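Local coordinates for periplasmic cell division protein (SufI) (Aquifex aeolicus, PDB 6SYY), which acts as a multicopper oxidase, binding four copper ions and probably coupling the oxidation of its substrates to the reduction of dioxygen, at residues L44-N50 with N234-Y240; K78-M82 with F210-L216; I424-K428 with V521-V525; R123-K127 with Y499-Y505. All blocks are in the same frame, centred on the assembly; numbering follows the deposited sequence.

Contacts 1 and 2 lie 40 to 43 Å, centre to centre, from contacts 3 and 4, and each couple touches: L235 packs on M82 between contacts 1 and 2, and H502 NE2 meets N425 O between contacts 3 and 4. Contact 1 is a short parallel strand pairing closed by asparagines, whereas contact 2 docks a turn onto a strand with threonine and glutamine. Contact 3 is a small, water-bridged surface contact. Contact 4, partly buried and built on aromatic rings, shares the sheet of contact 3, since strands 503-509 and 520-525 are neighbours. It also lies nearest the trinuclear copper site, while contacts 1 and 2 are remote from the metals.

Contact 1: residues L44-N50 with N234-Y240; sequences LSKQSLN and NLTPNPY
Q47 and S48 pair in parallel with P239 and Y240, and this short ladder begins the tight part of the contact. Q47 N bonds to N238 O, Q47 O receives Y240 N at 2.8 Å, and L49 N reaches Y240 O. Just beyond, two asparagines grip each other's backbone. N234 ND2 comes almost head-on to N50 O at 2.9 Å, N50 ND2 returns a bond to N234 O at 3.1 Å, and the two amide planes stand 81° apart. T236 OG1 takes N50 N at 3.0 Å. The chi1 of T236 (-49°) puts its CG2 anti to the backbone N, where it packs against S48 O and Q47 CB. S48 CA covers one face of the Y240 ring, a CH-pi contact 3.9 Å from the centroid.

The outer side is looser. Water 1 links S48 OG to Y240 O. K46 crosses N238 at about a right angle, its NZ bound only weakly to N238 OD1, while N238 ND2 holds L44 O at 3.1 Å. The exposed L44 rests its CD2 on P237 CG.

Underneath, L49 is buried among I201, L203, V233 and M364, and N234 is also tied by its amide to P202 and I204 of strand 200-208. Strand 47-48 thus adds to strand 239-244, which also runs parallel to strand 361-370, whose R367 makes a cation-pi contact with Y240.

Contact 2: residues K78-M82 with F210-L216; sequences KSTDM and FDSSGQL
The F210 ring turns its edge to T80: OG1 of T80 lies near the ring plane at 4.2 Å from F210 CE1, and G214 O is at the edge too. T80 OG1 donates to G214 O in the carbonyl plane, modelled at an unusually short 2.5 Å. The second flat group, the Q215 amide, uses an in-plane lone pair of OE1 to accept D81 N at 2.8 Å in a nearly straight bond (167°). A bend at chi2 (-55°) folds the Q215 chain back to the strand that begins at T80. Water 3 donates hydrogen bonds to Q215 OE1 and D81 O and accepts one from L216 N. Below, L216 CG meets T80 CG2 at 3.7 Å, and L216 crosses M82 at about a right angle, CD1 against CG. K78, extended beyond CG, runs past G214 CA to a weak bond with S212 O.

The D211 carboxylate braces the loop, OD1 taking Q215 N and OD2 taking S213 OG. D211 N bonds to Q215 O and G214 N to D211 O, with G214 at positive phi (84°). This is a type I turn with a G1 bulge, docked on the start of strand 80-86 and probably joining the first two cupredoxin-type domains.

Contact 3: residues I424-K428 with V521-V525; sequences INNPK and VNYRV
N426 OD1 is gripped twice, by R524 NH1 at 3.1 Å and by water 4, which donates to it at 2.7 Å. The oxygen lies at the edge of the guanidinium, close to its plane, and the N-H points nearly straight at it (163°). Relative to the N426 amide, the donor is tilted out of the carbonyl plane, and the two flat groups are turned 23° against each other. R524 gets there with CG anti to its own N (chi1 -175°) and the chain extended as far as NE. NH1 also reaches water 5, which in turn donates to P427 O at 2.7 Å, so the arginine spans two successive residues of the loop. Both flat groups have a further partner: N426 ND2 bonds to D423, R524 NE to N526.

The second anchor is N522. Its ND2 meets K428 O at 3.2 Å, close to head-on to the carbonyl and in the amide plane, while P427 CG packs against the same nitrogen at 3.8 Å. That amide has more to do, with ND2 also bound to Y133 and OD1 to H131. K428 leads its amine away from N522, to a salt bridge with E412.

Both segments belong to the C-terminal, probably cupredoxin-type domain, whose strand 503-509 leads to the copper ligands H508 and C509. Strand 520-525 runs antiparallel to it, and its I504 touches P427, N522 and R524. On the other side strand 520-525 pairs in parallel with strand 432-433, an edge strand of this five-stranded sheet, and the loop 424-428 lies just ahead of that strand.

Contact 4: residues R123-K127 with Y499-Y505; sequences RAPWK and YNEHQIY
W126 comes nearest Q503, their CA atoms 5.9 Å apart, as the loop 123-127 turns into a 3-10 segment over the start of strand 503-509. Q503 OE1 takes W126 N in the carbonyl plane at 2.8 Å. Q503 bends at chi2 (-64°), and its NE2 holds E501 O from above the carbonyl plane, so the amide is fixed at both ends. The indole gives the largest single share of the buried surface. I504 CB stands over its six-membered ring, 3.5 Å from the centroid, in a CH-pi contact, and CG of K127 lies over the opposite face. I504 O also closes on W126 CB at 3.2 Å.

Strand 503-509 runs on to H508 and C509, which bind copper, while the loop follows strand 117-120, which carries the copper ligands H118 and H120. This is the layout of multicopper oxidases, in which the first and third cupredoxin-type domains meet around the trinuclear copper site. The side chain of Y505 lies about 4 Å from that of H456, another ligand. Its OH donates to A124 O at 2.7 Å, with that oxygen in the ring plane at the edge, and its CE1 touches W126 CB.

At the other end P125 lies across the Y499 ring in a second CH-pi contact, CG over one face, 3.7 Å from the centroid, and CD against CZ. Y499 OH lies against A124 CA. K127 NZ and E501 OE1 make only a long salt bridge of 3.8 Å, E501 being poorly ordered, and K127 NZ has a weak bond to N425.

Contact 1: residues L44-N50 with N234-Y240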
# COMPACT_ATOMS: atom_id res chain seq x y z
N LEU A 44 -22.94 14.68 -8.51
CA LEU A 44 -23.25 13.26 -8.55
C LEU A 44 -23.82 12.79 -7.21
O LEU A 44 -23.25 13.06 -6.16
CB LEU A 44 -22.00 12.44 -8.90
CG LEU A 44 -22.18 10.93 -9.00
CD1 LEU A 44 -23.18 10.56 -10.08
CD2 LEU A 44 -20.85 10.24 -9.26
N SER A 45 -24.95 12.08 -7.27
CA SER A 45 -25.56 11.52 -6.07
C SER A 45 -24.58 10.59 -5.35
O SER A 45 -23.65 10.05 -5.95
CB SER A 45 -26.84 10.76 -6.42
OG SER A 45 -27.74 11.55 -7.17
N LYS A 46 -24.80 10.43 -4.05
CA LYS A 46 -24.06 9.43 -3.29
C LYS A 46 -24.25 8.05 -3.92
O LYS A 46 -25.35 7.68 -4.32
CB LYS A 46 -24.52 9.42 -1.84
CG LYS A 46 -23.48 9.85 -0.82
CD LYS A 46 -23.22 11.34 -0.90
CE LYS A 46 -22.36 11.81 0.26
NZ LYS A 46 -22.00 13.24 0.10
N GLN A 47 -23.16 7.29 -4.00
CA GLN A 47 -23.17 5.96 -4.59
C GLN A 47 -22.83 4.93 -3.52
O GLN A 47 -22.01 5.19 -2.64
CB GLN A 47 -22.17 5.86 -5.75
CG GLN A 47 -22.46 6.79 -6.93
CD GLN A 47 -23.72 6.41 -7.69
OE1 GLN A 47 -23.96 5.24 -7.98
NE2 GLN A 47 -24.55 7.41 -8.01
N SER A 48 -23.48 3.77 -3.60
CA SER A 48 -23.17 2.68 -2.67
C SER A 48 -21.73 2.21 -2.87
O SER A 48 -21.30 1.96 -4.00
CB SER A 48 -24.14 1.53 -2.88
OG SER A 48 -23.75 0.39 -2.14
N LEU A 49 -21.00 2.09 -1.77
CA LEU A 49 -19.60 1.69 -1.84
C LEU A 49 -19.46 0.33 -2.51
O LEU A 49 -20.07 -0.65 -2.07
CB LEU A 49 -18.97 1.66 -0.45
CG LEU A 49 -17.55 1.10 -0.45
CD1 LEU A 49 -16.60 2.10 -1.09
CD2 LEU A 49 -17.08 0.74 0.95
N ASN A 50 -18.66 0.27 -3.56
CA ASN A 50 -18.36 -1.00 -4.20
C ASN A 50 -17.46 -1.82 -3.29
O ASN A 50 -16.48 -1.31 -2.73
CB ASN A 50 -17.69 -0.76 -5.55
CG ASN A 50 -17.15 -2.04 -6.17
OD1 ASN A 50 -17.90 -2.96 -6.47
ND2 ASN A 50 -15.83 -2.09 -6.37
N ASN A 234 -12.57 2.18 -3.60
CA ASN A 234 -12.87 0.98 -4.37
C ASN A 234 -13.50 1.33 -5.72
O ASN A 234 -14.45 0.70 -6.17
CB ASN A 234 -13.76 0.03 -3.58
CG ASN A 234 -13.22 -0.25 -2.20
OD1 ASN A 234 -12.02 -0.11 -1.96
ND2 ASN A 234 -14.10 -0.66 -1.29
N LEU A 235 -12.95 2.38 -6.35
CA LEU A 235 -13.46 2.90 -7.62
C LEU A 235 -14.91 3.36 -7.52
O LEU A 235 -15.67 3.25 -8.48
CB LEU A 235 -13.31 1.88 -8.76
CG LEU A 235 -11.92 1.76 -9.39
CD1 LEU A 235 -12.00 0.95 -10.66
CD2 LEU A 235 -11.33 3.14 -9.67
N THR A 236 -15.30 3.89 -6.36
CA THR A 236 -16.63 4.43 -6.16
C THR A 236 -16.52 5.92 -5.86
O THR A 236 -15.91 6.29 -4.84
CB THR A 236 -17.38 3.72 -5.03
OG1 THR A 236 -17.28 2.31 -5.21
CG2 THR A 236 -18.85 4.13 -5.03
N PRO A 237 -17.08 6.79 -6.69
CA PRO A 237 -17.06 8.23 -6.38
C PRO A 237 -18.17 8.60 -5.39
O PRO A 237 -19.28 8.06 -5.45
CB PRO A 237 -17.30 8.88 -7.74
CG PRO A 237 -18.16 7.88 -8.46
CD PRO A 237 -17.70 6.52 -8.00
N ASN A 238 -17.84 9.52 -4.50
CA ASN A 238 -18.78 10.04 -3.51
C ASN A 238 -19.54 8.91 -2.82
O ASN A 238 -20.77 8.85 -2.90
CB ASN A 238 -19.74 11.03 -4.16
CG ASN A 238 -20.55 11.82 -3.15
OD1 ASN A 238 -20.17 11.94 -1.99
ND2 ASN A 238 -21.69 12.36 -3.59
N PRO A 239 -18.85 8.00 -2.14
CA PRO A 239 -19.51 6.78 -1.67
C PRO A 239 -20.17 6.91 -0.30
O PRO A 239 -19.84 7.77 0.52
CB PRO A 239 -18.35 5.77 -1.61
CG PRO A 239 -17.15 6.61 -1.33
CD PRO A 239 -17.40 7.98 -1.91
N TYR A 240 -21.14 6.03 -0.08
CA TYR A 240 -21.74 5.82 1.23
C TYR A 240 -21.76 4.33 1.52
O TYR A 240 -21.71 3.50 0.61
CB TYR A 240 -23.18 6.38 1.30
CG TYR A 240 -24.22 5.61 0.50
CD1 TYR A 240 -24.83 4.46 1.01
CD2 TYR A 240 -24.60 6.04 -0.77
CE1 TYR A 240 -25.78 3.76 0.27
CE2 TYR A 240 -25.56 5.34 -1.51
CZ TYR A 240 -26.14 4.20 -0.99
OH TYR A 240 -27.08 3.52 -1.72
O HOH W 1 -22.89 0.46 0.35

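Contact 2: residues K78-M82 with F210-L216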
# COMPACT_ATOMS: atom_id res chain seq x y z
N LYS A 78 -21.42 6.34 -17.92
CA LYS A 78 -20.22 6.66 -18.67
C LYS A 78 -19.27 5.46 -18.64
O LYS A 78 -19.16 4.77 -17.62
CB LYS A 78 -19.53 7.91 -18.09
CG LYS A 78 -20.41 9.15 -18.13
CD LYS A 78 -19.77 10.34 -17.42
CE LYS A 78 -20.66 11.57 -17.51
NZ LYS A 78 -20.07 12.75 -16.81
N SER A 79 -18.61 5.22 -19.77
CA SER A 79 -17.66 4.12 -19.89
C SER A 79 -16.25 4.69 -19.84
O SER A 79 -15.87 5.51 -20.68
CB SER A 79 -17.88 3.34 -21.19
OG SER A 79 -17.57 4.15 -22.32
N THR A 80 -15.48 4.26 -18.84
CA THR A 80 -14.13 4.74 -18.63
C THR A 80 -13.15 3.67 -19.07
O THR A 80 -13.19 2.54 -18.57
CB THR A 80 -13.90 5.09 -17.16
OG1 THR A 80 -14.88 6.05 -16.74
CG2 THR A 80 -12.50 5.67 -16.96
N ASP A 81 -12.28 4.02 -20.02
CA ASP A 81 -11.25 3.11 -20.47
C ASP A 81 -10.23 2.93 -19.35
O ASP A 81 -9.61 3.90 -18.90
CB ASP A 81 -10.57 3.64 -21.73
CG ASP A 81 -11.48 3.60 -22.95
OD1 ASP A 81 -12.65 3.19 -22.81
OD2 ASP A 81 -11.03 3.99 -24.04
N MET A 82 -10.07 1.69 -18.88
CA MET A 82 -9.19 1.42 -17.75
C MET A 82 -8.51 0.07 -17.94
O MET A 82 -8.94 -0.78 -18.72
CB MET A 82 -9.95 1.43 -16.42
CG MET A 82 -10.43 2.80 -16.00
SD MET A 82 -11.17 2.76 -14.36
CE MET A 82 -9.74 2.34 -13.37
N PHE A 210 -11.45 13.10 -14.08
CA PHE A 210 -12.25 12.68 -15.23
C PHE A 210 -12.56 13.88 -16.12
O PHE A 210 -12.82 14.98 -15.62
CB PHE A 210 -13.57 12.05 -14.78
CG PHE A 210 -13.40 10.84 -13.92
CD1 PHE A 210 -13.43 9.57 -14.47
CD2 PHE A 210 -13.21 10.97 -12.55
CE1 PHE A 210 -13.28 8.45 -13.68
CE2 PHE A 210 -13.05 9.85 -11.75
CZ PHE A 210 -13.09 8.59 -12.32
N ASP A 211 -12.55 13.66 -17.43
CA ASP A 211 -12.97 14.69 -18.37
C ASP A 211 -14.49 14.64 -18.51
O ASP A 211 -15.19 13.93 -17.78
CB ASP A 211 -12.25 14.53 -19.71
CG ASP A 211 -12.65 13.25 -20.44
OD1 ASP A 211 -13.25 12.35 -19.82
OD2 ASP A 211 -12.35 13.14 -21.65
N SER A 212 -15.04 15.41 -19.46
CA SER A 212 -16.49 15.49 -19.61
C SER A 212 -17.10 14.14 -19.97
O SER A 212 -18.22 13.84 -19.55
CB SER A 212 -16.84 16.53 -20.68
OG SER A 212 -16.30 17.80 -20.37
N SER A 213 -16.38 13.32 -20.74
CA SER A 213 -16.90 12.06 -21.25
C SER A 213 -16.66 10.88 -20.32
O SER A 213 -16.94 9.74 -20.70
CB SER A 213 -16.28 11.77 -22.62
OG SER A 213 -14.89 11.56 -22.50
N GLY A 214 -16.13 11.12 -19.12
CA GLY A 214 -15.87 10.04 -18.20
C GLY A 214 -14.54 9.32 -18.39
O GLY A 214 -14.33 8.28 -17.76
N GLN A 215 -13.66 9.84 -19.23
CA GLN A 215 -12.34 9.25 -19.40
C GLN A 215 -11.36 9.85 -18.39
O GLN A 215 -11.50 10.99 -17.96
CB GLN A 215 -11.83 9.46 -20.83
CG GLN A 215 -12.69 8.80 -21.90
CD GLN A 215 -12.90 7.31 -21.66
OE1 GLN A 215 -12.06 6.63 -21.06
NE2 GLN A 215 -14.02 6.79 -22.14
N LEU A 216 -10.37 9.04 -18.02
CA LEU A 216 -9.39 9.48 -17.03
C LEU A 216 -8.42 10.47 -17.64
O LEU A 216 -8.06 10.38 -18.82
CB LEU A 216 -8.63 8.28 -16.46
CG LEU A 216 -9.47 7.35 -15.59
CD1 LEU A 216 -8.74 6.04 -15.33
CD2 LEU A 216 -9.83 8.02 -14.27
O HOH W 2 -17.50 12.98 -16.32
O HOH W 3 -9.99 6.46 -19.41

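Contact 3: residues I424-K428 with V521-V525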
# COMPACT_ATOMS: atom_id res chain seq x y z
N ILE A 424 21.71 -8.70 -15.16
CA ILE A 424 20.64 -8.36 -14.22
C ILE A 424 20.77 -9.16 -12.93
O ILE A 424 20.16 -8.79 -11.91
CB ILE A 424 19.24 -8.56 -14.83
CG1 ILE A 424 18.87 -10.04 -14.91
CG2 ILE A 424 19.16 -7.91 -16.21
CD1 ILE A 424 17.39 -10.27 -15.15
N ASN A 425 21.55 -10.24 -12.93
CA ASN A 425 21.80 -10.98 -11.70
C ASN A 425 22.86 -10.32 -10.82
O ASN A 425 22.94 -10.64 -9.63
CB ASN A 425 22.23 -12.41 -12.03
CG ASN A 425 21.12 -13.23 -12.64
OD1 ASN A 425 19.97 -13.18 -12.18
ND2 ASN A 425 21.44 -13.98 -13.68
N ASN A 426 23.67 -9.42 -11.38
CA ASN A 426 24.68 -8.69 -10.62
C ASN A 426 24.67 -7.23 -11.06
O ASN A 426 25.63 -6.73 -11.66
CB ASN A 426 26.06 -9.32 -10.79
CG ASN A 426 26.11 -10.74 -10.26
OD1 ASN A 426 26.28 -10.96 -9.06
ND2 ASN A 426 25.96 -11.71 -11.15
N PRO A 427 23.59 -6.50 -10.76
CA PRO A 427 23.50 -5.11 -11.20
C PRO A 427 24.17 -4.16 -10.23
O PRO A 427 24.69 -4.59 -9.19
CB PRO A 427 21.99 -4.87 -11.24
CG PRO A 427 21.51 -5.66 -10.05
CD PRO A 427 22.40 -6.89 -9.97
N LYS A 428 24.17 -2.87 -10.55
CA LYS A 428 24.59 -1.87 -9.58
C LYS A 428 23.66 -1.89 -8.38
O LYS A 428 22.44 -2.03 -8.52
CB LYS A 428 24.60 -0.48 -10.23
CG LYS A 428 25.04 0.63 -9.30
CD LYS A 428 25.22 1.96 -10.02
CE LYS A 428 25.57 3.07 -9.02
NZ LYS A 428 26.00 4.34 -9.68
N VAL A 521 16.51 2.82 -6.43
CA VAL A 521 17.82 2.16 -6.52
C VAL A 521 17.65 0.70 -6.14
O VAL A 521 16.63 0.28 -5.59
CB VAL A 521 18.88 2.82 -5.61
CG1 VAL A 521 19.20 4.23 -6.07
CG2 VAL A 521 18.43 2.81 -4.16
N ASN A 522 18.68 -0.09 -6.44
CA ASN A 522 18.80 -1.44 -5.93
C ASN A 522 19.64 -1.45 -4.67
O ASN A 522 20.52 -0.61 -4.48
CB ASN A 522 19.45 -2.38 -6.95
CG ASN A 522 18.67 -2.51 -8.25
OD1 ASN A 522 17.44 -2.57 -8.25
ND2 ASN A 522 19.39 -2.56 -9.36
N TYR A 523 19.37 -2.42 -3.80
CA TYR A 523 20.33 -2.84 -2.80
C TYR A 523 20.39 -4.36 -2.83
O TYR A 523 19.52 -5.02 -3.41
CB TYR A 523 20.01 -2.31 -1.39
CG TYR A 523 18.84 -2.97 -0.69
CD1 TYR A 523 19.05 -3.97 0.24
CD2 TYR A 523 17.53 -2.58 -0.96
CE1 TYR A 523 17.99 -4.58 0.89
CE2 TYR A 523 16.46 -3.18 -0.32
CZ TYR A 523 16.70 -4.19 0.61
OH TYR A 523 15.64 -4.79 1.26
N ARG A 524 21.43 -4.92 -2.23
CA ARG A 524 21.73 -6.34 -2.35
C ARG A 524 21.85 -6.96 -0.97
O ARG A 524 22.43 -6.37 -0.06
CB ARG A 524 23.02 -6.56 -3.14
CG ARG A 524 23.36 -8.01 -3.42
CD ARG A 524 24.72 -8.10 -4.10
NE ARG A 524 25.26 -9.46 -4.10
CZ ARG A 524 25.49 -10.18 -5.20
NH1 ARG A 524 25.24 -9.66 -6.39
NH2 ARG A 524 25.98 -11.40 -5.09
N VAL A 525 21.29 -8.16 -0.82
CA VAL A 525 21.50 -8.99 0.37
C VAL A 525 22.02 -10.34 -0.10
O VAL A 525 21.36 -11.01 -0.90
CB VAL A 525 20.21 -9.17 1.20
CG1 VAL A 525 20.53 -9.91 2.49
CG2 VAL A 525 19.56 -7.82 1.48
O HOH W 4 27.46 -12.97 -7.72
O HOH W 5 24.98 -6.70 -7.52

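Contact 4: residues R123-K127 with Y499-Y505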
# COMPACT_ATOMS: atom_id res chain seq x y z
N ARG A 123 7.80 -10.80 1.47
CA ARG A 123 9.14 -11.37 1.53
C ARG A 123 9.18 -12.50 0.51
O ARG A 123 8.58 -13.56 0.73
CB ARG A 123 9.46 -11.88 2.93
CG ARG A 123 9.49 -10.81 3.99
CD ARG A 123 9.43 -11.41 5.38
NE ARG A 123 9.47 -10.38 6.41
CZ ARG A 123 10.55 -10.08 7.12
NH1 ARG A 123 11.67 -10.76 6.93
NH2 ARG A 123 10.50 -9.11 8.03
N ALA A 124 9.86 -12.28 -0.60
CA ALA A 124 9.89 -13.22 -1.71
C ALA A 124 11.29 -13.26 -2.30
O ALA A 124 12.05 -12.30 -2.18
CB ALA A 124 8.88 -12.83 -2.80
N PRO A 125 11.66 -14.37 -2.94
CA PRO A 125 12.84 -14.34 -3.81
C PRO A 125 12.61 -13.31 -4.90
O PRO A 125 11.51 -13.19 -5.44
CB PRO A 125 12.93 -15.76 -4.37
CG PRO A 125 12.09 -16.60 -3.45
CD PRO A 125 11.01 -15.69 -2.95
N TRP A 126 13.65 -12.53 -5.21
CA TRP A 126 13.43 -11.30 -5.96
C TRP A 126 13.01 -11.56 -7.40
O TRP A 126 12.35 -10.71 -8.00
CB TRP A 126 14.67 -10.42 -5.91
CG TRP A 126 15.79 -10.86 -6.79
CD1 TRP A 126 16.61 -11.93 -6.61
CD2 TRP A 126 16.22 -10.22 -7.99
NE1 TRP A 126 17.53 -11.99 -7.63
CE2 TRP A 126 17.31 -10.95 -8.49
CE3 TRP A 126 15.79 -9.09 -8.69
CZ2 TRP A 126 17.97 -10.60 -9.66
CZ3 TRP A 126 16.45 -8.74 -9.85
CH2 TRP A 126 17.53 -9.49 -10.32
N LYS A 127 13.34 -12.73 -7.96
CA LYS A 127 12.80 -13.07 -9.27
C LYS A 127 11.32 -13.42 -9.20
O LYS A 127 10.69 -13.56 -10.26
CB LYS A 127 13.62 -14.22 -9.87
CG LYS A 127 15.10 -13.89 -9.94
CD LYS A 127 15.96 -15.07 -10.35
CE LYS A 127 17.42 -14.65 -10.42
NZ LYS A 127 18.32 -15.77 -10.82
N TYR A 499 16.64 -17.85 1.54
CA TYR A 499 16.92 -18.27 0.17
C TYR A 499 18.40 -18.60 0.01
O TYR A 499 19.24 -18.11 0.77
CB TYR A 499 16.50 -17.17 -0.80
CG TYR A 499 15.11 -16.63 -0.51
CD1 TYR A 499 14.03 -17.49 -0.36
CD2 TYR A 499 14.89 -15.27 -0.36
CE1 TYR A 499 12.76 -17.01 -0.07
CE2 TYR A 499 13.62 -14.78 -0.07
CZ TYR A 499 12.57 -15.65 0.07
OH TYR A 499 11.31 -15.17 0.35
N ASN A 500 18.70 -19.45 -0.97
CA ASN A 500 20.07 -19.91 -1.21
C ASN A 500 20.81 -19.09 -2.26
O ASN A 500 21.85 -19.53 -2.75
CB ASN A 500 20.07 -21.40 -1.60
CG ASN A 500 19.28 -21.69 -2.88
OD1 ASN A 500 18.92 -20.79 -3.64
ND2 ASN A 500 19.02 -22.97 -3.12
N GLU A 501 20.29 -17.91 -2.62
CA GLU A 501 20.93 -17.02 -3.58
C GLU A 501 20.86 -15.59 -3.06
O GLU A 501 19.98 -15.24 -2.27
CB GLU A 501 20.26 -17.08 -4.96
CG GLU A 501 20.63 -18.28 -5.80
CD GLU A 501 20.13 -18.14 -7.23
OE1 GLU A 501 19.15 -17.39 -7.44
OE2 GLU A 501 20.73 -18.76 -8.13
N HIS A 502 21.79 -14.76 -3.52
CA HIS A 502 21.74 -13.35 -3.19
C HIS A 502 20.46 -12.73 -3.76
O HIS A 502 19.86 -13.25 -4.70
CB HIS A 502 22.97 -12.62 -3.73
CG HIS A 502 23.03 -12.55 -5.22
ND1 HIS A 502 23.62 -13.53 -5.99
CD2 HIS A 502 22.59 -11.60 -6.08
CE1 HIS A 502 23.53 -13.19 -7.27
NE2 HIS A 502 22.91 -12.03 -7.35
N GLN A 503 20.06 -11.61 -3.17
CA GLN A 503 18.79 -10.96 -3.49
C GLN A 503 19.03 -9.53 -3.95
O GLN A 503 19.87 -8.82 -3.39
CB GLN A 503 17.85 -10.98 -2.28
CG GLN A 503 17.52 -12.36 -1.78
CD GLN A 503 16.75 -13.16 -2.81
OE1 GLN A 503 15.77 -12.68 -3.39
NE2 GLN A 503 17.19 -14.39 -3.06
N ILE A 504 18.28 -9.11 -4.96
CA ILE A 504 18.31 -7.74 -5.46
C ILE A 504 16.96 -7.12 -5.16
O ILE A 504 15.94 -7.50 -5.75
CB ILE A 504 18.62 -7.69 -6.96
CG1 ILE A 504 19.96 -8.37 -7.24
CG2 ILE A 504 18.63 -6.24 -7.43
CD1 ILE A 504 21.11 -7.82 -6.42
N TYR A 505 16.94 -6.17 -4.24
CA TYR A 505 15.71 -5.55 -3.79
C TYR A 505 15.74 -4.06 -4.10
O TYR A 505 16.80 -3.43 -4.13
CB TYR A 505 15.49 -5.78 -2.30
CG TYR A 505 15.14 -7.21 -1.96
CD1 TYR A 505 14.18 -7.90 -2.69
CD2 TYR A 505 15.76 -7.88 -0.91
CE1 TYR A 505 13.84 -9.21 -2.39
CE2 TYR A 505 15.43 -9.18 -0.59
CZ TYR A 505 14.48 -9.85 -1.34
OH TYR A 505 14.15 -11.15 -1.03